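Long-range contact in transaminase (PDB 5G0A), which probably transfers amino groups between amines or amino acids and carbonyl acceptors with S selectivity, using pyridoxal-5'-phosphate as cofactor: residues 429-434 and 455-460. Numbering follows the deposited sequence.
Sequences KGVLIG and DKAMDA
Val431 turns its CG1 methyl anti to the backbone N (chi1 175°), which leaves CG2 beside that N and the methine side, at CB, facing the methyl of Ala460. The fit is close on the evidence of Val431 CB to Ala460 CB at 3.6 Å, with CG2 close beside it and CG1 a little farther off. CG1 also reaches the backbone of the helix, 4.0 Å from Ala457 CA, while CG2 lies 4.0 Å from Lys456 CG. Trimming this side chain to an alanine would probably keep the CB contact with Ala460 but strip Lys456 CG and CE and the Ala457 backbone of their apolar neighbours, opening a gap between strand and helix. In the class-III aminotransferase fold, the contact sets the short strand 431-432, outermost within this chain in a small mixed sheet, against helix 451-468 near the C-terminal end of the chain. Backbone hydrogen bonds from Gly430 and Leu432 to Leu53 tie the strand into that sheet, and Leu432, pointing away from the helix, packs on Tyr89 of the second subunit. Further along, Ile433 CD1 meets Met458 CE at 4.1 Å, the two side chains crossing at about a right angle; the bends at chi2 (-64°) and chi3 of Met458 bring its terminal methyl back to the interface, although its CB points away. No direct hydrogen bond joins the segments. One water instead donates to Gly430 O at 2.9 Å and accepts from Lys456 NZ at 2.7 Å, and the same ammonium group is hydrogen-bonded to Tyr43 OH. Beyond Val431, the Lys429 CB rests 3.9 Å from Ala460 CB.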
loop_
_atom_site.group_PDB
_atom_site.type_symbol
_atom_site.label_atom_id
_atom_site.label_comp_id
_atom_site.label_asym_id
_atom_site.label_seq_id
_atom_site.Cartn_x
_atom_site.Cartn_y
_atom_site.Cartn_z
ATOM N N LYS B 429 -7.606 -4.632 -48.848
ATOM C CA LYS B 429 -6.798 -3.783 -49.724
ATOM C C LYS B 429 -5.292 -3.858 -49.428
ATOM O O LYS B 429 -4.507 -3.056 -49.948
ATOM C CB LYS B 429 -7.295 -2.330 -49.652
ATOM C CG LYS B 429 -8.727 -2.124 -50.147
ATOM C CD LYS B 429 -8.849 -2.267 -51.661
ATOM C CE LYS B 429 -8.258 -1.066 -52.392
ATOM N NZ LYS B 429 -8.298 -1.201 -53.881
ATOM N N GLY B 430 -4.904 -4.831 -48.597
ATOM C CA GLY B 430 -3.510 -5.015 -48.170
ATOM C C GLY B 430 -2.965 -3.903 -47.281
ATOM O O GLY B 430 -1.760 -3.655 -47.280
ATOM N N VAL B 431 -3.852 -3.224 -46.549
ATOM C CA VAL B 431 -3.469 -2.111 -45.678
ATOM C C VAL B 431 -3.819 -2.448 -44.235
ATOM O O VAL B 431 -4.896 -2.996 -43.955
ATOM C CB VAL B 431 -4.123 -0.767 -46.104
ATOM C CG1 VAL B 431 -3.814 0.346 -45.103
ATOM C CG2 VAL B 431 -3.642 -0.350 -47.495
ATOM N N LEU B 432 -2.869 -2.178 -43.331
ATOM C CA LEU B 432 -3.095 -2.293 -41.884
ATOM C C LEU B 432 -3.360 -0.900 -41.339
ATOM O O LEU B 432 -2.474 -0.053 -41.335
ATOM C CB LEU B 432 -1.857 -2.904 -41.183
ATOM C CG LEU B 432 -1.475 -4.320 -41.647
ATOM C CD1 LEU B 432 -0.051 -4.696 -41.252
ATOM C CD2 LEU B 432 -2.463 -5.336 -41.083
ATOM N N ILE B 433 -4.581 -0.655 -40.892
ATOM C CA ILE B 433 -4.959 0.664 -40.370
ATOM C C ILE B 433 -6.155 0.447 -39.465
ATOM O O ILE B 433 -6.951 -0.463 -39.713
ATOM C CB ILE B 433 -5.255 1.684 -41.512
ATOM C CG1 ILE B 433 -5.231 3.129 -41.000
ATOM C CG2 ILE B 433 -6.571 1.356 -42.224
ATOM C CD1 ILE B 433 -5.025 4.183 -42.082
ATOM N N GLY B 434 -6.254 1.242 -38.405
ATOM C CA GLY B 434 -7.298 1.068 -37.402
ATOM C C GLY B 434 -6.989 1.843 -36.141
ATOM O O GLY B 434 -6.566 3.002 -36.208
ATOM N N ASP B 455 -1.489 7.812 -49.918
ATOM C CA ASP B 455 -2.657 7.674 -50.817
ATOM C C ASP B 455 -3.286 6.285 -50.758
ATOM O O ASP B 455 -4.506 6.159 -50.694
ATOM C CB ASP B 455 -2.286 8.006 -52.274
ATOM C CG ASP B 455 -1.996 9.486 -52.488
ATOM O OD1 ASP B 455 -2.239 10.303 -51.575
ATOM O OD2 ASP B 455 -1.500 9.829 -53.574
ATOM N N LYS B 456 -2.449 5.248 -50.761
ATOM C CA LYS B 456 -2.925 3.867 -50.671
ATOM C C LYS B 456 -3.647 3.592 -49.347
ATOM O O LYS B 456 -4.678 2.923 -49.314
ATOM C CB LYS B 456 -1.760 2.888 -50.893
ATOM C CG LYS B 456 -2.121 1.416 -50.731
ATOM C CD LYS B 456 -1.008 0.512 -51.245
ATOM C CE LYS B 456 -1.139 -0.908 -50.704
ATOM N NZ LYS B 456 0.050 -1.722 -51.079
ATOM N N ALA B 457 -3.098 4.112 -48.252
ATOM C CA ALA B 457 -3.701 3.909 -46.952
ATOM C C ALA B 457 -5.045 4.638 -46.852
ATOM O O ALA B 457 -6.031 4.080 -46.360
ATOM C CB ALA B 457 -2.743 4.355 -45.848
ATOM N N MET B 458 -5.090 5.865 -47.357
ATOM C CA MET B 458 -6.320 6.670 -47.282
ATOM C C MET B 458 -7.431 6.099 -48.173
ATOM O O MET B 458 -8.609 6.123 -47.812
ATOM C CB MET B 458 -6.033 8.126 -47.618
ATOM C CG MET B 458 -5.187 8.862 -46.586
ATOM S SD MET B 458 -5.958 9.033 -44.968
ATOM C CE MET B 458 -5.049 7.832 -43.986
ATOM N N ASP B 459 -7.040 5.571 -49.325
ATOM C CA ASP B 459 -7.945 4.787 -50.168
ATOM C C ASP B 459 -8.582 3.614 -49.431
ATOM O O ASP B 459 -9.797 3.414 -49.506
ATOM C CB ASP B 459 -7.218 4.286 -51.418
ATOM C CG ASP B 459 -7.433 5.184 -52.615
ATOM O OD1 ASP B 459 -8.576 5.228 -53.122
ATOM O OD2 ASP B 459 -6.462 5.832 -53.064
ATOM N N ALA B 460 -7.767 2.838 -48.712
ATOM C CA ALA B 460 -8.270 1.678 -47.984
ATOM C C ALA B 460 -9.235 2.095 -46.890
ATOM O O ALA B 460 -10.202 1.394 -46.625
ATOM C CB ALA B 460 -7.122 0.861 -47.399
HETATM O O HOH W 1 -0.169 -4.007 -49.641
#